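Local atomic coordinates of acyl-coenzyme A oxidase acox-1.1 (Caenorhabditis elegans, PDB entry 5K3H), a protein that catalyses the FAD-dependent desaturation of acyl-CoAs to (2E)-enoyl-CoAs with release of hydrogen peroxide, the first step of peroxisomal beta-oxidation. Residues E153-T166 against V177-W189. Residues are numbered along the deposited sequence; the frame is centred on the assembly and turned at random.
Sequences EMGHGTNLQNLETT and VLHTPKITALKWW
Glu153 reaches over the backbone of Ala185 and Leu186 to a buried salt bridge with Lys187. Its CB lies 3.2 Å from Leu186 O, and CG, set anti to the carbonyl carbon (chi1 -71°), passes Ala185 O before the extended chain delivers the carboxylate. There Glu153 OE1 takes the backbone N of Glu164 on its syn lone pair, while Glu153 OE2 accepts Lys187 NZ at 2.9 Å on its anti side and Thr165 N on its syn side, 35° out of plane. Cutting this side chain back to an alanine would probably leave the Lys187 ammonium without its counter-charge and Glu164 N and Thr165 N without their acceptor. Lys187 NZ also bonds to Gln151 O and Val203 O. In the type I beta turn from Glu153 to His156, Met154 N and Gly155 N each donate at 2.8 Å, to Leu186 O and Thr184 O respectively. Met154 SD sits over one face of the Trp188 six-membered ring, a Met-aromatic contact, and Met154 CE touches Ile183 CG1 at 3.5 Å. Thr166 and His179 pair antiparallel, joining strands 166-170 and 175-179. The loop carrying Gly157 and Thr158, which bind an FAD shared between the subunits, bridges to strand 187-188 at Lys187, while Leu163 and Thr165 pack on strand 199-208.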
loop_
_atom_site.group_PDB
_atom_site.type_symbol
_atom_site.label_atom_id
_atom_site.label_comp_id
_atom_site.label_asym_id
_atom_site.label_seq_id
_atom_site.Cartn_x
_atom_site.Cartn_y
_atom_site.Cartn_z
ATOM N N GLU B 153 -5.179 16.220 -18.572
ATOM C CA GLU B 153 -6.536 16.139 -19.050
ATOM C C GLU B 153 -7.103 14.768 -18.724
ATOM O O GLU B 153 -6.361 13.817 -18.465
ATOM C CB GLU B 153 -6.583 16.412 -20.547
ATOM C CG GLU B 153 -6.309 17.847 -20.864
ATOM C CD GLU B 153 -6.091 18.084 -22.328
ATOM O OE1 GLU B 153 -6.266 17.119 -23.114
ATOM O OE2 GLU B 153 -5.741 19.230 -22.696
ATOM N N MET B 154 -8.438 14.709 -18.697
ATOM C CA MET B 154 -9.169 13.474 -18.439
ATOM C C MET B 154 -8.624 12.300 -19.254
ATOM O O MET B 154 -8.333 11.235 -18.705
ATOM C CB MET B 154 -10.657 13.718 -18.723
ATOM C CG MET B 154 -11.516 12.489 -18.984
ATOM S SD MET B 154 -12.627 12.090 -17.645
ATOM C CE MET B 154 -13.928 13.244 -17.919
ATOM N N GLY B 155 -8.414 12.498 -20.549
ATOM C CA GLY B 155 -7.944 11.453 -21.426
ATOM C C GLY B 155 -6.464 11.445 -21.696
ATOM O O GLY B 155 -6.009 10.617 -22.487
ATOM N N HIS B 156 -5.713 12.352 -21.086
ATOM C CA HIS B 156 -4.277 12.402 -21.326
ATOM C C HIS B 156 -3.500 12.978 -20.153
ATOM O O HIS B 156 -3.674 14.141 -19.790
ATOM C CB HIS B 156 -3.972 13.218 -22.586
ATOM C CG HIS B 156 -4.825 12.861 -23.762
ATOM N ND1 HIS B 156 -4.493 11.857 -24.645
ATOM C CD2 HIS B 156 -5.995 13.379 -24.204
ATOM C CE1 HIS B 156 -5.424 11.770 -25.579
ATOM N NE2 HIS B 156 -6.347 12.682 -25.334
ATOM N N GLY B 157 -2.636 12.158 -19.567
ATOM C CA GLY B 157 -1.826 12.599 -18.457
ATOM C C GLY B 157 -0.394 12.892 -18.855
ATOM O O GLY B 157 0.168 13.937 -18.511
ATOM N N THR B 158 0.183 11.988 -19.649
ATOM C CA THR B 158 1.629 11.922 -19.857
ATOM C C THR B 158 2.158 12.902 -20.913
ATOM O O THR B 158 2.972 13.776 -20.597
ATOM C CB THR B 158 2.014 10.472 -20.218
ATOM O OG1 THR B 158 1.520 10.147 -21.526
ATOM C CG2 THR B 158 1.408 9.483 -19.201
ATOM N N ASN B 159 1.722 12.764 -22.162
ATOM C CA ASN B 159 2.363 13.436 -23.291
ATOM C C ASN B 159 1.680 14.776 -23.566
ATOM O O ASN B 159 0.524 14.815 -24.006
ATOM C CB ASN B 159 2.325 12.543 -24.534
ATOM C CG ASN B 159 3.375 12.928 -25.577
ATOM O OD1 ASN B 159 3.969 14.006 -25.516
ATOM N ND2 ASN B 159 3.589 12.044 -26.558
ATOM N N LEU B 160 2.404 15.878 -23.326
ATOM C CA LEU B 160 1.935 17.191 -23.758
ATOM C C LEU B 160 1.488 17.199 -25.213
ATOM O O LEU B 160 0.595 17.973 -25.581
ATOM C CB LEU B 160 3.042 18.228 -23.562
ATOM C CG LEU B 160 3.155 18.902 -22.196
ATOM C CD1 LEU B 160 3.515 17.904 -21.113
ATOM C CD2 LEU B 160 4.210 19.999 -22.276
ATOM N N GLN B 161 2.058 16.325 -26.047
ATOM C CA GLN B 161 1.777 16.393 -27.477
ATOM C C GLN B 161 0.400 15.847 -27.847
ATOM O O GLN B 161 -0.079 16.106 -28.958
ATOM C CB GLN B 161 2.858 15.650 -28.278
ATOM C CG GLN B 161 4.298 16.157 -28.068
ATOM C CD GLN B 161 4.497 17.656 -28.348
ATOM O OE1 GLN B 161 4.040 18.198 -29.356
ATOM N NE2 GLN B 161 5.207 18.320 -27.452
ATOM N N ASN B 162 -0.251 15.101 -26.960
ATOM C CA ASN B 162 -1.568 14.559 -27.259
ATOM C C ASN B 162 -2.684 15.235 -26.466
ATOM O O ASN B 162 -3.807 14.717 -26.437
ATOM C CB ASN B 162 -1.578 13.045 -27.016
ATOM C CG ASN B 162 -0.657 12.283 -27.983
ATOM O OD1 ASN B 162 0.283 11.577 -27.567
ATOM N ND2 ASN B 162 -0.918 12.443 -29.283
ATOM N N LEU B 163 -2.405 16.375 -25.830
ATOM C CA LEU B 163 -3.457 17.166 -25.200
ATOM C C LEU B 163 -4.497 17.630 -26.224
ATOM O O LEU B 163 -4.213 17.807 -27.411
ATOM C CB LEU B 163 -2.842 18.370 -24.487
ATOM C CG LEU B 163 -1.905 18.032 -23.331
ATOM C CD1 LEU B 163 -1.204 19.286 -22.826
ATOM C CD2 LEU B 163 -2.679 17.384 -22.197
ATOM N N GLU B 164 -5.722 17.823 -25.746
ATOM C CA GLU B 164 -6.819 18.239 -26.613
ATOM C C GLU B 164 -7.285 19.683 -26.437
ATOM O O GLU B 164 -7.924 20.233 -27.334
ATOM C CB GLU B 164 -8.010 17.290 -26.447
ATOM C CG GLU B 164 -7.798 15.913 -27.057
ATOM C CD GLU B 164 -8.715 14.866 -26.459
ATOM O OE1 GLU B 164 -9.932 15.122 -26.365
ATOM O OE2 GLU B 164 -8.218 13.784 -26.082
ATOM N N THR B 165 -6.983 20.304 -25.301
ATOM C CA THR B 165 -7.426 21.679 -25.105
ATOM C C THR B 165 -6.735 22.604 -26.109
ATOM O O THR B 165 -5.517 22.533 -26.297
ATOM C CB THR B 165 -7.151 22.114 -23.668
ATOM O OG1 THR B 165 -7.878 21.251 -22.772
ATOM C CG2 THR B 165 -7.583 23.589 -23.460
ATOM N N THR B 166 -7.507 23.460 -26.781
ATOM C CA THR B 166 -6.941 24.364 -27.776
ATOM C C THR B 166 -7.021 25.819 -27.321
ATOM O O THR B 166 -7.871 26.201 -26.507
ATOM C CB THR B 166 -7.614 24.219 -29.146
ATOM O OG1 THR B 166 -9.029 24.378 -29.009
ATOM C CG2 THR B 166 -7.286 22.851 -29.800
ATOM N N VAL B 177 -8.851 32.067 -28.002
ATOM C CA VAL B 177 -10.121 31.402 -27.717
ATOM C C VAL B 177 -9.760 30.023 -27.177
ATOM O O VAL B 177 -9.242 29.185 -27.915
ATOM C CB VAL B 177 -11.003 31.286 -28.972
ATOM C CG1 VAL B 177 -12.131 30.319 -28.746
ATOM C CG2 VAL B 177 -11.526 32.639 -29.450
ATOM N N LEU B 178 -10.004 29.777 -25.891
ATOM C CA LEU B 178 -9.701 28.490 -25.274
ATOM C C LEU B 178 -10.899 27.576 -25.458
ATOM O O LEU B 178 -12.047 28.022 -25.340
ATOM C CB LEU B 178 -9.387 28.659 -23.788
ATOM C CG LEU B 178 -7.951 28.959 -23.314
ATOM C CD1 LEU B 178 -7.212 29.902 -24.224
ATOM C CD2 LEU B 178 -8.017 29.581 -21.919
ATOM N N HIS B 179 -10.645 26.305 -25.784
ATOM C CA HIS B 179 -11.782 25.425 -26.007
ATOM C C HIS B 179 -11.499 23.994 -25.576
ATOM O O HIS B 179 -10.408 23.461 -25.802
ATOM C CB HIS B 179 -12.206 25.433 -27.474
ATOM C CG HIS B 179 -13.545 24.818 -27.703
ATOM N ND1 HIS B 179 -14.693 25.295 -27.108
ATOM C CD2 HIS B 179 -13.918 23.743 -28.437
ATOM C CE1 HIS B 179 -15.718 24.545 -27.470
ATOM N NE2 HIS B 179 -15.274 23.597 -28.276
ATOM N N THR B 180 -12.506 23.368 -24.983
ATOM C CA THR B 180 -12.430 21.960 -24.612
ATOM C C THR B 180 -13.347 21.180 -25.547
ATOM O O THR B 180 -14.573 21.153 -25.339
ATOM C CB THR B 180 -12.844 21.772 -23.150
ATOM O OG1 THR B 180 -12.003 22.581 -22.324
ATOM C CG2 THR B 180 -12.719 20.323 -22.717
ATOM N N PRO B 181 -12.822 20.574 -26.617
ATOM C CA PRO B 181 -13.723 20.009 -27.627
ATOM C C PRO B 181 -14.461 18.762 -27.171
ATOM O O PRO B 181 -15.614 18.576 -27.572
ATOM C CB PRO B 181 -12.791 19.725 -28.811
ATOM C CG PRO B 181 -11.436 19.660 -28.264
ATOM C CD PRO B 181 -11.415 20.579 -27.063
ATOM N N LYS B 182 -13.904 17.972 -26.258
ATOM C CA LYS B 182 -14.542 16.734 -25.828
ATOM C C LYS B 182 -14.387 16.569 -24.338
ATOM O O LYS B 182 -13.610 17.276 -23.685
ATOM C CB LYS B 182 -13.937 15.462 -26.420
ATOM C CG LYS B 182 -14.113 15.206 -27.853
ATOM C CD LYS B 182 -13.516 13.833 -28.158
ATOM C CE LYS B 182 -11.993 13.839 -28.225
ATOM N NZ LYS B 182 -11.467 12.473 -28.564
ATOM N N ILE B 183 -15.153 15.607 -23.817
ATOM C CA ILE B 183 -15.078 15.244 -22.405
ATOM C C ILE B 183 -13.646 14.901 -22.016
ATOM O O ILE B 183 -13.141 15.378 -20.993
ATOM C CB ILE B 183 -16.046 14.082 -22.100
ATOM C CG1 ILE B 183 -16.055 13.762 -20.608
ATOM C CG2 ILE B 183 -15.725 12.835 -22.922
ATOM C CD1 ILE B 183 -17.278 12.969 -20.171
ATOM N N THR B 184 -12.950 14.116 -22.852
ATOM C CA THR B 184 -11.592 13.679 -22.541
ATOM C C THR B 184 -10.587 14.826 -22.539
ATOM O O THR B 184 -9.440 14.617 -22.117
ATOM C CB THR B 184 -11.110 12.603 -23.536
ATOM O OG1 THR B 184 -11.202 13.093 -24.880
ATOM C CG2 THR B 184 -11.914 11.323 -23.409
ATOM N N ALA B 185 -10.984 16.012 -23.025
ATOM C CA ALA B 185 -10.152 17.207 -23.076
ATOM C C ALA B 185 -10.269 18.057 -21.825
ATOM O O ALA B 185 -9.514 19.023 -21.683
ATOM C CB ALA B 185 -10.499 18.063 -24.295
ATOM N N LEU B 186 -11.218 17.763 -20.946
ATOM C CA LEU B 186 -11.281 18.456 -19.674
ATOM C C LEU B 186 -9.915 18.440 -19.023
ATOM O O LEU B 186 -9.231 17.416 -19.049
ATOM C CB LEU B 186 -12.283 17.780 -18.741
ATOM C CG LEU B 186 -13.782 17.926 -18.987
ATOM C CD1 LEU B 186 -14.547 16.858 -18.227
ATOM C CD2 LEU B 186 -14.294 19.353 -18.645
ATOM N N LYS B 187 -9.485 19.580 -18.493
ATOM C CA LYS B 187 -8.431 19.521 -17.497
ATOM C C LYS B 187 -8.962 18.705 -16.326
ATOM O O LYS B 187 -10.135 18.823 -15.966
ATOM C CB LYS B 187 -8.002 20.925 -17.055
ATOM C CG LYS B 187 -7.405 21.780 -18.173
ATOM C CD LYS B 187 -6.430 20.946 -18.965
ATOM C CE LYS B 187 -5.551 21.761 -19.904
ATOM N NZ LYS B 187 -4.609 20.863 -20.633
ATOM N N TRP B 188 -8.119 17.820 -15.778
ATOM C CA TRP B 188 -8.553 16.839 -14.775
ATOM C C TRP B 188 -7.332 16.460 -13.963
ATOM O O TRP B 188 -6.308 16.117 -14.558
ATOM C CB TRP B 188 -9.180 15.601 -15.426
ATOM C CG TRP B 188 -10.008 14.734 -14.482
ATOM C CD1 TRP B 188 -9.543 13.840 -13.551
ATOM C CD2 TRP B 188 -11.440 14.687 -14.393
ATOM N NE1 TRP B 188 -10.598 13.254 -12.880
ATOM C CE2 TRP B 188 -11.772 13.756 -13.384
ATOM C CE3 TRP B 188 -12.477 15.339 -15.073
ATOM C CZ2 TRP B 188 -13.085 13.468 -13.040
ATOM C CZ3 TRP B 188 -13.788 15.053 -14.714
ATOM C CH2 TRP B 188 -14.076 14.128 -13.704
ATOM N N TRP B 189 -7.411 16.629 -12.611
ATOM C CA TRP B 189 -6.399 16.387 -11.563
ATOM C C TRP B 189 -5.600 17.592 -11.039
ATOM O O TRP B 189 -4.980 17.439 -9.976
ATOM C CB TRP B 189 -5.384 15.298 -11.985
ATOM C CG TRP B 189 -5.931 13.930 -11.738
ATOM C CD1 TRP B 189 -6.370 13.036 -12.671
ATOM C CD2 TRP B 189 -6.158 13.323 -10.456
ATOM N NE1 TRP B 189 -6.844 11.911 -12.049
ATOM C CE2 TRP B 189 -6.726 12.063 -10.690
ATOM C CE3 TRP B 189 -5.925 13.730 -9.133
ATOM C CZ2 TRP B 189 -7.081 11.207 -9.658
ATOM C CZ3 TRP B 189 -6.267 12.871 -8.102
ATOM C CH2 TRP B 189 -6.842 11.624 -8.369
HETATM O O HOH W 1 -9.535 27.002 -29.513
#